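Local coordinates for protein homoserine dehydrogenase (Thermoplasma acidophilum, PDB 3ING) that probably catalyses the NADPH-dependent interconversion of aspartate semialdehyde and homoserine, a step shared by threonine and methionine biosynthesis, at residues S244-D249 with I268-K273; R168-S173 with N248-T253. All blocks are in the same frame, centred on the assembly; numbering follows the deposited sequence. Where two conformers were deposited one is given.

Contact 1 (S244-D249 with I268-K273); sequences SYNAND and IISLNK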
# COMPACT_ATOMS: atom_id res chain seq x y z
N SER A 244 -14.90 2.94 33.42
CA SER A 244 -15.23 4.19 32.79
C SER A 244 -14.09 4.45 31.81
O SER A 244 -12.95 4.63 32.25
CB SER A 244 -15.34 5.30 33.81
OG SER A 244 -15.54 6.54 33.14
N TYR A 245 -14.38 4.48 30.51
CA TYR A 245 -13.30 4.67 29.54
C TYR A 245 -12.89 6.14 29.37
O TYR A 245 -13.71 7.03 29.49
CB TYR A 245 -13.69 4.05 28.18
CG TYR A 245 -13.75 2.55 28.25
CD1 TYR A 245 -12.59 1.81 28.30
CD2 TYR A 245 -14.95 1.87 28.31
CE1 TYR A 245 -12.61 0.45 28.37
CE2 TYR A 245 -14.99 0.50 28.40
CZ TYR A 245 -13.81 -0.21 28.43
OH TYR A 245 -13.82 -1.61 28.53
N ASN A 246 -11.61 6.35 29.09
CA ASN A 246 -11.08 7.65 28.77
C ASN A 246 -11.19 7.96 27.28
O ASN A 246 -11.26 7.05 26.45
CB ASN A 246 -9.59 7.72 29.13
CG ASN A 246 -9.29 7.21 30.52
OD1 ASN A 246 -8.45 6.31 30.70
ND2 ASN A 246 -9.99 7.75 31.53
N ALA A 247 -11.16 9.26 26.94
CA ALA A 247 -11.29 9.72 25.56
C ALA A 247 -10.15 9.19 24.68
O ALA A 247 -10.32 9.04 23.47
CB ALA A 247 -11.31 11.25 25.52
N ASN A 248 -9.00 8.91 25.28
CA ASN A 248 -7.86 8.40 24.54
C ASN A 248 -7.63 6.88 24.61
O ASN A 248 -6.62 6.37 24.14
CB ASN A 248 -6.58 9.18 24.92
CG ASN A 248 -6.18 8.99 26.37
OD1 ASN A 248 -7.03 8.77 27.23
ND2 ASN A 248 -4.87 9.11 26.64
N ASP A 249 -8.62 6.14 25.10
CA ASP A 249 -8.53 4.68 25.15
C ASP A 249 -8.95 4.08 23.81
O ASP A 249 -9.99 4.45 23.23
CB ASP A 249 -9.46 4.08 26.23
CG ASP A 249 -9.01 4.38 27.65
OD1 ASP A 249 -7.82 4.67 27.89
OD2 ASP A 249 -9.88 4.32 28.54
N ILE A 268 -6.42 -2.71 25.79
CA ILE A 268 -6.91 -1.35 25.85
C ILE A 268 -5.77 -0.45 26.33
O ILE A 268 -5.20 -0.69 27.38
CB ILE A 268 -8.19 -1.21 26.72
CG1 ILE A 268 -9.37 -1.89 26.03
CG2 ILE A 268 -8.49 0.24 26.92
CD1 ILE A 268 -10.59 -2.15 26.92
N ILE A 269 -5.43 0.57 25.54
CA ILE A 269 -4.35 1.47 25.85
C ILE A 269 -4.82 2.92 25.78
O ILE A 269 -5.57 3.29 24.89
CB ILE A 269 -3.22 1.37 24.80
CG1 ILE A 269 -2.81 -0.06 24.50
CG2 ILE A 269 -1.99 2.12 25.29
CD1 ILE A 269 -1.62 -0.14 23.54
N SER A 270 -4.32 3.74 26.70
CA SER A 270 -4.56 5.18 26.65
C SER A 270 -3.44 5.80 25.84
O SER A 270 -2.31 5.91 26.32
CB SER A 270 -4.59 5.79 28.04
OG SER A 270 -5.72 5.33 28.74
N LEU A 271 -3.77 6.23 24.64
CA LEU A 271 -2.76 6.71 23.71
C LEU A 271 -2.35 8.15 23.95
O LEU A 271 -3.14 8.98 24.40
CB LEU A 271 -3.29 6.59 22.28
CG LEU A 271 -3.63 5.16 21.82
CD1 LEU A 271 -4.25 5.19 20.43
CD2 LEU A 271 -2.38 4.26 21.85
N ASN A 272 -1.08 8.41 23.65
CA ASN A 272 -0.50 9.73 23.66
C ASN A 272 -1.06 10.52 22.51
O ASN A 272 -1.37 9.95 21.45
CB ASN A 272 1.03 9.64 23.55
CG ASN A 272 1.68 10.95 23.12
OD1 ASN A 272 2.28 11.04 22.03
ND2 ASN A 272 1.58 11.97 23.97
N LYS A 273 -1.16 11.84 22.71
CA LYS A 273 -1.70 12.77 21.75
C LYS A 273 -1.00 12.69 20.42
O LYS A 273 -1.64 12.81 19.40
CB LYS A 273 -1.60 14.21 22.29

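Contact 2 (R168-S173 with N248-T253); sequences RGIVSS and NDRLVT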
# COMPACT_ATOMS: atom_id res chain seq x y z
N ARG A 168 1.47 -2.20 14.87
CA ARG A 168 0.52 -1.73 15.88
C ARG A 168 -0.66 -1.03 15.19
O ARG A 168 -0.46 -0.22 14.31
CB ARG A 168 1.21 -0.84 16.90
CG ARG A 168 1.84 0.40 16.35
CD ARG A 168 2.80 1.04 17.41
NE ARG A 168 2.00 1.43 18.56
CZ ARG A 168 1.31 2.56 18.61
NH1 ARG A 168 1.37 3.42 17.61
NH2 ARG A 168 0.56 2.83 19.67
N GLY A 169 -1.89 -1.43 15.50
CA GLY A 169 -3.01 -0.79 14.85
C GLY A 169 -4.31 -0.90 15.56
O GLY A 169 -4.46 -1.67 16.49
N ILE A 170 -5.24 -0.02 15.14
CA ILE A 170 -6.65 -0.11 15.50
C ILE A 170 -7.30 -0.84 14.34
O ILE A 170 -7.52 -0.25 13.28
CB ILE A 170 -7.26 1.31 15.70
CG1 ILE A 170 -6.63 1.99 16.94
CG2 ILE A 170 -8.76 1.27 15.84
CD1 ILE A 170 -6.94 3.50 17.03
N VAL A 171 -7.53 -2.15 14.51
CA VAL A 171 -7.96 -2.99 13.40
C VAL A 171 -9.29 -3.68 13.63
O VAL A 171 -9.80 -4.28 12.73
CB VAL A 171 -6.85 -4.07 13.08
CG1 VAL A 171 -5.52 -3.41 12.64
CG2 VAL A 171 -6.62 -5.03 14.25
N SER A 172 -9.85 -3.61 14.84
CA SER A 172 -11.15 -4.25 15.16
C SER A 172 -12.08 -3.07 15.41
O SER A 172 -11.93 -2.34 16.38
CB SER A 172 -11.03 -5.19 16.39
OG SER A 172 -12.24 -5.89 16.70
N SER A 173 -13.04 -2.89 14.51
CA SER A 173 -13.92 -1.72 14.52
C SER A 173 -14.84 -1.62 15.72
O SER A 173 -14.67 -0.73 16.59
CB SER A 173 -14.77 -1.70 13.26
OG SER A 173 -13.99 -1.50 12.11
N ASN A 248 -9.00 8.91 25.28
CA ASN A 248 -7.86 8.40 24.54
C ASN A 248 -7.63 6.88 24.61
O ASN A 248 -6.62 6.37 24.14
CB ASN A 248 -6.58 9.18 24.92
CG ASN A 248 -6.18 8.99 26.37
OD1 ASN A 248 -7.03 8.77 27.23
ND2 ASN A 248 -4.87 9.11 26.64
N ASP A 249 -8.62 6.14 25.10
CA ASP A 249 -8.53 4.68 25.15
C ASP A 249 -8.95 4.08 23.81
O ASP A 249 -9.99 4.45 23.23
CB ASP A 249 -9.46 4.08 26.23
CG ASP A 249 -9.01 4.38 27.65
OD1 ASP A 249 -7.82 4.67 27.89
OD2 ASP A 249 -9.88 4.32 28.54
N ARG A 250 -8.13 3.14 23.36
CA ARG A 250 -8.34 2.37 22.15
C ARG A 250 -7.92 0.92 22.40
O ARG A 250 -7.01 0.64 23.22
CB ARG A 250 -7.51 2.93 21.02
CG ARG A 250 -7.72 4.39 20.69
CD ARG A 250 -9.03 4.66 19.98
NE ARG A 250 -9.04 6.06 19.56
CZ ARG A 250 -9.38 7.07 20.34
NH1 ARG A 250 -9.75 6.88 21.60
NH2 ARG A 250 -9.39 8.29 19.85
N LEU A 251 -8.58 0.01 21.69
CA LEU A 251 -8.20 -1.40 21.69
C LEU A 251 -7.18 -1.57 20.56
O LEU A 251 -7.50 -1.59 19.37
CB LEU A 251 -9.43 -2.30 21.52
CG LEU A 251 -9.27 -3.83 21.70
CD1 LEU A 251 -8.60 -4.50 20.51
CD2 LEU A 251 -8.54 -4.17 23.03
N VAL A 252 -5.92 -1.67 20.96
CA VAL A 252 -4.81 -1.74 20.03
C VAL A 252 -4.28 -3.16 19.92
O VAL A 252 -4.08 -3.84 20.93
CB VAL A 252 -3.65 -0.80 20.49
CG1 VAL A 252 -2.44 -0.90 19.57
CG2 VAL A 252 -4.15 0.69 20.59
N THR A 253 -4.08 -3.59 18.69
CA THR A 253 -3.54 -4.89 18.38
C THR A 253 -2.08 -4.71 17.96
O THR A 253 -1.77 -3.96 17.00
CB THR A 253 -4.31 -5.58 17.25
OG1 THR A 253 -5.68 -5.76 17.63
CG2 THR A 253 -3.71 -6.96 16.92
O HOH W 1 -7.40 -3.49 17.15

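Contact 1 (S244-D249 with I268-K273)
The side-chain amide of Asn248 reaches across to Leu271, where ND2 donates to Leu271 O over 2.8 Å. Its chi1 of 64° sets CG between the backbone N and the carbonyl carbon, which turns the amide toward strand 261-270 with Leu271 O near its plane. Asn248 is held a second time through its backbone, since Leu271 N donates almost straight to Asn248 O (2.9 Å). Asparagine suits this place because its short side chain carries an N-H donor to Leu271 O while its backbone O takes Leu271 N, engaging both polar backbone atoms of Leu271. These bonds close the open end of the hairpin of strands 249-258 and 261-270, whose second arm is an edge strand of the antiparallel sheet within this chain. Asp249 and Ser270 form a non-hydrogen-bonded pair there, with a CA-H...O contact from Asp249 CA to Ile269 O at 3.3 Å. The Ser270 OG to Asp249 OD1 bond is modelled implausibly short, so its length is doubtful. Asp249 OD2 accepts from Asn246 N at 2.7 Å, the N-H coming from above the carboxylate plane; this ties the two ends of the type I turn 246-249, and OD2 lies in plane at the edge of the Tyr245 ring. Ile268 CD1 approaches Tyr245 CE1 obliquely at 3.6 Å, the two side chains crossing nearly at right angles. Ile179 of helix 173-183 packs on both, while Tyr245 OH is hydrogen-bonded to Asp241 N.

Contact 2 (R168-S173 with N248-T253)
Gly169 and Thr253 form an antiparallel hydrogen-bonded pair deep in the five-stranded sheet, where strand 164-170 lies beside strand 249-258. Gly169 N donates to Thr253 O and Thr253 N returns the bond to Gly169 O, each at 2.9 Å. The short segments 168-170 and 249-253 run at 139° to one another, and the direct pairing is not carried on to Val171. A water takes up the next rung instead: it accepts from Val171 N at 3.0 Å and donates to Leu251 O at 2.9 Å. Thr253 OG1 is its third partner, also at 2.9 Å, and further bonds to Ser266 OG. A chi1 of -60° brings this hydroxyl beside its own backbone N, on the side where the water sits. Threonine suits the place because its backbone pairs with Gly169 while its hydroxyl binds the water and Ser266 OG. Val171 CG2 packs on Thr253 OG1 at 3.6 Å, while Val171 CG1 takes the space beside Gly169 where a CB would come too near, which is why glycine fits there. Farther along, Ile170 CD1 lies 3.8 Å from Arg250 CD, near the edge of the guanidinium group. The bend at chi2 (-74°) and the NH1 bonds to Asp249 O and Ala247 O turn that group back, and CG and CD lie against Ile170 CD1. Asn176 of helix 173-183 touches Ile170 and Arg250; from helix 212-226, Ser218 touches Thr253. Val171 touches Lys217, the predicted proton donor, consistent with the loop just after strand 164-170 leading from the sheet of the homoserine dehydrogenase catalytic domain toward its active site.

Both contacts use strand 249-258, sharing Asn248 and Asp249, and their centres lie 10 Å apart. Contact 2 is buried and joins that strand to its inner neighbour 164-170; contact 1 is partly exposed and joins its start to strand 261-270, at the sheet's edge within this chain. Arg250 O links them, probably accepting from Ile269 N at 2.8 Å, while Leu271 CD1 packs on Arg250 CG and Ile269 CD1 on Val252 CB. The chemistry follows the position: at the more exposed end an Asn248 amide joins the strands and an Asp249 carboxylate ties the turn, whereas paired backbone amides, a water held by three partners and aliphatic packing serve the interior. Contact 1 lies away from the annotated sites; contact 2 approaches the predicted catalytic lysine.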